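Local coordinates for protein LYND (Lyngbya aestuarii, PDB 4V1T) that probably acts as a YcaO-family, ATP-dependent cyclodehydratase that forms azoline rings in peptide substrates, and binds ADP, magnesium and zinc, at residues R323-E331 and P495-Y506. Residues are numbered along the deposited sequence; the frame is centred on the assembly and turned at random.
Sequences RGFEPLKLE and PVWSLTEQTHKY
Leu328 and Pro327 lie over one face of the Trp497 indole. Leu328 CB sits above the five-membered ring, 3.7 Å from its centroid and 15° off the normal, a CH-pi contact, while the backbone N of Leu328 lies over the middle of the indole. The benzo ring receives the proline, with Pro327 CB 3.5 Å from Trp497 CH2. With CG anti to the backbone N (chi1 -170°) and the ring turned by chi2 -105°, the indole presents a face to the loop. Its other face is backed by the backbone of Gln502 and Thr503, at the G1 beta bulge opposite Ser498 where the hairpin turns.

A second CH-pi pair reverses the roles: Pro495 CG stands almost on the normal of the Phe325 ring, 3.6 Å from its centroid. Tyr506 approaches the same ring at its edge, its OH 3.5 Å from Phe325 CE2. The rim of Trp497, at CE3, points into the centre of one imidazole face of His504, whose NE2 side is turned to the chain that follows helix 319-324, with His504 NE2 3.3 Å from Glu326 O. One water donates to both Gly324 O and Pro495 O, linking Gly324 to strand 491-498. At the far end Leu330 CD1 meets Leu499 CD2, beside helix 697-710.

This is a worked case of a loop laid along a beta-hairpin of the YcaO domain: the direct contacts are chiefly proline and leucine carbons on aromatic faces, with His504 set against backbone carbonyls, and a bridging water satisfies two more where the two segments draw close, at Gly324 and Pro495.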
loop_
_atom_site.group_PDB
_atom_site.type_symbol
_atom_site.label_atom_id
_atom_site.label_comp_id
_atom_site.label_asym_id
_atom_site.label_seq_id
_atom_site.Cartn_x
_atom_site.Cartn_y
_atom_site.Cartn_z
ATOM N N ARG B 323 31.439 -15.763 10.225
ATOM C CA ARG B 323 30.234 -16.597 10.269
ATOM C C ARG B 323 30.314 -17.821 9.352
ATOM O O ARG B 323 29.748 -18.870 9.654
ATOM C CB ARG B 323 29.018 -15.766 9.889
ATOM C CG ARG B 323 27.695 -16.505 10.024
ATOM C CD ARG B 323 26.556 -15.669 9.472
ATOM N NE ARG B 323 26.443 -15.799 8.023
ATOM C CZ ARG B 323 25.711 -15.001 7.255
ATOM N NH1 ARG B 323 25.026 -13.996 7.784
ATOM N NH2 ARG B 323 25.673 -15.202 5.948
ATOM N N GLY B 324 31.010 -17.684 8.231
ATOM C CA GLY B 324 31.147 -18.784 7.281
ATOM C C GLY B 324 31.816 -20.017 7.863
ATOM O O GLY B 324 31.440 -21.148 7.552
ATOM N N PHE B 325 32.811 -19.799 8.719
ATOM C CA PHE B 325 33.561 -20.898 9.315
ATOM C C PHE B 325 32.967 -21.353 10.649
ATOM O O PHE B 325 33.532 -22.216 11.316
ATOM C CB PHE B 325 35.025 -20.501 9.491
ATOM C CG PHE B 325 35.757 -20.332 8.197
ATOM C CD1 PHE B 325 35.703 -19.133 7.512
ATOM C CD2 PHE B 325 36.479 -21.373 7.657
ATOM C CE1 PHE B 325 36.370 -18.972 6.313
ATOM C CE2 PHE B 325 37.151 -21.221 6.459
ATOM C CZ PHE B 325 37.093 -20.016 5.786
ATOM N N GLU B 326 31.829 -20.773 11.028
ATOM C CA GLU B 326 31.091 -21.217 12.205
ATOM C C GLU B 326 30.079 -22.282 11.783
ATOM O O GLU B 326 29.579 -22.249 10.663
ATOM C CB GLU B 326 30.384 -20.035 12.861
ATOM C CG GLU B 326 31.322 -19.014 13.486
ATOM C CD GLU B 326 30.588 -17.804 14.042
ATOM O OE1 GLU B 326 29.395 -17.603 13.694
ATOM O OE2 GLU B 326 31.209 -17.053 14.827
ATOM N N PRO B 327 29.786 -23.246 12.666
ATOM C CA PRO B 327 28.806 -24.273 12.287
ATOM C C PRO B 327 27.390 -23.719 12.143
ATOM O O PRO B 327 27.134 -22.585 12.549
ATOM C CB PRO B 327 28.892 -25.279 13.435
ATOM C CG PRO B 327 29.430 -24.503 14.584
ATOM C CD PRO B 327 30.360 -23.494 13.999
ATOM N N LEU B 328 26.484 -24.524 11.585
ATOM C CA LEU B 328 25.114 -24.078 11.302
ATOM C C LEU B 328 24.127 -24.419 12.422
ATOM O O LEU B 328 23.908 -25.593 12.732
ATOM C CB LEU B 328 24.624 -24.705 10.001
ATOM C CG LEU B 328 24.021 -23.754 8.975
ATOM C CD1 LEU B 328 25.069 -22.778 8.455
ATOM C CD2 LEU B 328 23.437 -24.562 7.827
ATOM N N LYS B 329 23.524 -23.386 13.006
ATOM C CA LYS B 329 22.513 -23.558 14.047
ATOM C C LYS B 329 21.135 -23.807 13.442
ATOM O O LYS B 329 20.425 -22.855 13.099
ATOM C CB LYS B 329 22.441 -22.317 14.939
ATOM C CG LYS B 329 23.700 -22.013 15.730
ATOM C CD LYS B 329 23.486 -20.767 16.578
ATOM C CE LYS B 329 24.722 -20.412 17.391
ATOM N NZ LYS B 329 24.505 -19.165 18.182
ATOM N N LEU B 330 20.760 -25.077 13.307
ATOM C CA LEU B 330 19.418 -25.431 12.847
ATOM C C LEU B 330 18.550 -25.853 14.027
ATOM O O LEU B 330 19.033 -26.444 14.983
ATOM C CB LEU B 330 19.468 -26.538 11.797
ATOM C CG LEU B 330 20.111 -26.220 10.437
ATOM C CD1 LEU B 330 19.495 -27.095 9.350
ATOM C CD2 LEU B 330 19.993 -24.747 10.051
ATOM N N GLU B 331 17.264 -25.536 13.947
ATOM C CA GLU B 331 16.347 -25.754 15.053
ATOM C C GLU B 331 14.914 -25.870 14.550
ATOM O O GLU B 331 14.625 -25.535 13.407
ATOM C CB GLU B 331 16.457 -24.603 16.057
ATOM C CG GLU B 331 16.292 -23.226 15.432
ATOM C CD GLU B 331 16.528 -22.107 16.426
ATOM O OE1 GLU B 331 17.703 -21.743 16.647
ATOM O OE2 GLU B 331 15.541 -21.591 16.990
ATOM N N PRO B 495 33.813 -22.018 2.622
ATOM C CA PRO B 495 33.285 -23.090 3.460
ATOM C C PRO B 495 31.783 -23.242 3.306
ATOM O O PRO B 495 31.056 -22.248 3.296
ATOM C CB PRO B 495 33.639 -22.641 4.882
ATOM C CG PRO B 495 33.733 -21.164 4.795
ATOM C CD PRO B 495 34.308 -20.890 3.435
ATOM N N VAL B 496 31.336 -24.486 3.194
ATOM C CA VAL B 496 29.923 -24.808 3.096
ATOM C C VAL B 496 29.599 -25.875 4.131
ATOM O O VAL B 496 30.425 -26.755 4.414
ATOM C CB VAL B 496 29.545 -25.313 1.686
ATOM C CG1 VAL B 496 29.826 -24.246 0.643
ATOM C CG2 VAL B 496 30.298 -26.588 1.344
ATOM N N TRP B 497 28.400 -25.797 4.700
ATOM C CA TRP B 497 28.002 -26.731 5.738
ATOM C C TRP B 497 27.357 -27.964 5.129
ATOM O O TRP B 497 26.338 -27.867 4.450
ATOM C CB TRP B 497 27.044 -26.068 6.736
ATOM C CG TRP B 497 26.794 -26.924 7.957
ATOM C CD1 TRP B 497 25.672 -27.634 8.242
ATOM C CD2 TRP B 497 27.711 -27.172 9.030
ATOM N NE1 TRP B 497 25.826 -28.304 9.430
ATOM C CE2 TRP B 497 27.072 -28.039 9.930
ATOM C CE3 TRP B 497 29.012 -26.746 9.311
ATOM C CZ2 TRP B 497 27.687 -28.485 11.101
ATOM C CZ3 TRP B 497 29.624 -27.191 10.469
ATOM C CH2 TRP B 497 28.960 -28.055 11.350
ATOM N N SER B 498 27.958 -29.124 5.383
ATOM C CA SER B 498 27.376 -30.399 4.982
ATOM C C SER B 498 26.391 -30.838 6.042
ATOM O O SER B 498 26.775 -31.064 7.184
ATOM C CB SER B 498 28.452 -31.469 4.799
ATOM O OG SER B 498 27.874 -32.709 4.428
ATOM N N LEU B 499 25.124 -30.954 5.662
ATOM C CA LEU B 499 24.079 -31.363 6.591
ATOM C C LEU B 499 24.095 -32.876 6.810
ATOM O O LEU B 499 23.589 -33.373 7.817
ATOM C CB LEU B 499 22.705 -30.907 6.083
ATOM C CG LEU B 499 22.417 -29.411 6.261
ATOM C CD1 LEU B 499 21.267 -28.961 5.384
ATOM C CD2 LEU B 499 22.117 -29.092 7.718
ATOM N N THR B 500 24.692 -33.601 5.871
ATOM C CA THR B 500 24.747 -35.051 5.958
ATOM C C THR B 500 25.830 -35.476 6.935
ATOM O O THR B 500 25.598 -36.331 7.770
ATOM C CB THR B 500 25.031 -35.700 4.595
ATOM O OG1 THR B 500 26.397 -35.475 4.238
ATOM C CG2 THR B 500 24.128 -35.119 3.519
ATOM N N GLU B 501 27.012 -34.876 6.812
ATOM C CA GLU B 501 28.159 -35.224 7.651
ATOM C C GLU B 501 28.316 -34.251 8.825
ATOM O O GLU B 501 29.143 -34.459 9.709
ATOM C CB GLU B 501 29.443 -35.263 6.812
ATOM C CG GLU B 501 29.379 -36.228 5.628
ATOM C CD GLU B 501 30.714 -36.411 4.920
ATOM O OE1 GLU B 501 31.759 -36.023 5.482
ATOM O OE2 GLU B 501 30.719 -36.946 3.792
ATOM N N GLN B 502 27.504 -33.199 8.834
ATOM C CA GLN B 502 27.527 -32.191 9.894
ATOM C C GLN B 502 28.944 -31.646 10.113
ATOM O O GLN B 502 29.490 -31.690 11.214
ATOM C CB GLN B 502 26.934 -32.765 11.184
ATOM C CG GLN B 502 26.017 -31.794 11.921
ATOM C CD GLN B 502 24.682 -31.580 11.212
ATOM O OE1 GLN B 502 24.140 -32.497 10.592
ATOM N NE2 GLN B 502 24.147 -30.364 11.301
ATOM N N THR B 503 29.532 -31.134 9.037
ATOM C CA THR B 503 30.856 -30.531 9.082
ATOM C C THR B 503 31.043 -29.592 7.894
ATOM O O THR B 503 30.168 -29.487 7.044
ATOM C CB THR B 503 31.962 -31.599 9.057
ATOM O OG1 THR B 503 33.230 -30.970 9.270
ATOM C CG2 THR B 503 31.978 -32.347 7.729
ATOM N N HIS B 504 32.189 -28.925 7.835
ATOM C CA HIS B 504 32.462 -27.982 6.758
ATOM C C HIS B 504 33.164 -28.665 5.594
ATOM O O HIS B 504 34.141 -29.364 5.781
ATOM C CB HIS B 504 33.316 -26.815 7.258
ATOM C CG HIS B 504 32.562 -25.818 8.080
ATOM N ND1 HIS B 504 31.621 -24.971 7.539
ATOM C CD2 HIS B 504 32.619 -25.522 9.400
ATOM C CE1 HIS B 504 31.130 -24.199 8.490
ATOM N NE2 HIS B 504 31.716 -24.518 9.630
ATOM N N LYS B 505 32.631 -28.463 4.396
ATOM C CA LYS B 505 33.316 -28.813 3.162
ATOM C C LYS B 505 33.707 -27.522 2.452
ATOM O O LYS B 505 33.521 -26.433 3.002
ATOM C CB LYS B 505 32.432 -29.682 2.278
ATOM C CG LYS B 505 31.995 -31.003 2.905
ATOM C CD LYS B 505 33.174 -31.893 3.254
ATOM C CE LYS B 505 32.726 -33.311 3.585
ATOM N NZ LYS B 505 32.752 -34.196 2.391
ATOM N N TYR B 506 34.258 -27.641 1.246
ATOM C CA TYR B 506 34.710 -26.477 0.493
ATOM C C TYR B 506 34.384 -26.574 -0.993
ATOM O O TYR B 506 34.674 -27.583 -1.645
ATOM C CB TYR B 506 36.216 -26.289 0.655
ATOM C CG TYR B 506 36.626 -25.848 2.029
ATOM C CD1 TYR B 506 36.595 -24.504 2.388
ATOM C CD2 TYR B 506 37.046 -26.769 2.973
ATOM C CE1 TYR B 506 36.970 -24.092 3.654
ATOM C CE2 TYR B 506 37.425 -26.372 4.242
ATOM C CZ TYR B 506 37.384 -25.037 4.582
ATOM O OH TYR B 506 37.764 -24.657 5.849
HETATM O O HOH W 1 29.318 -21.109 5.308
#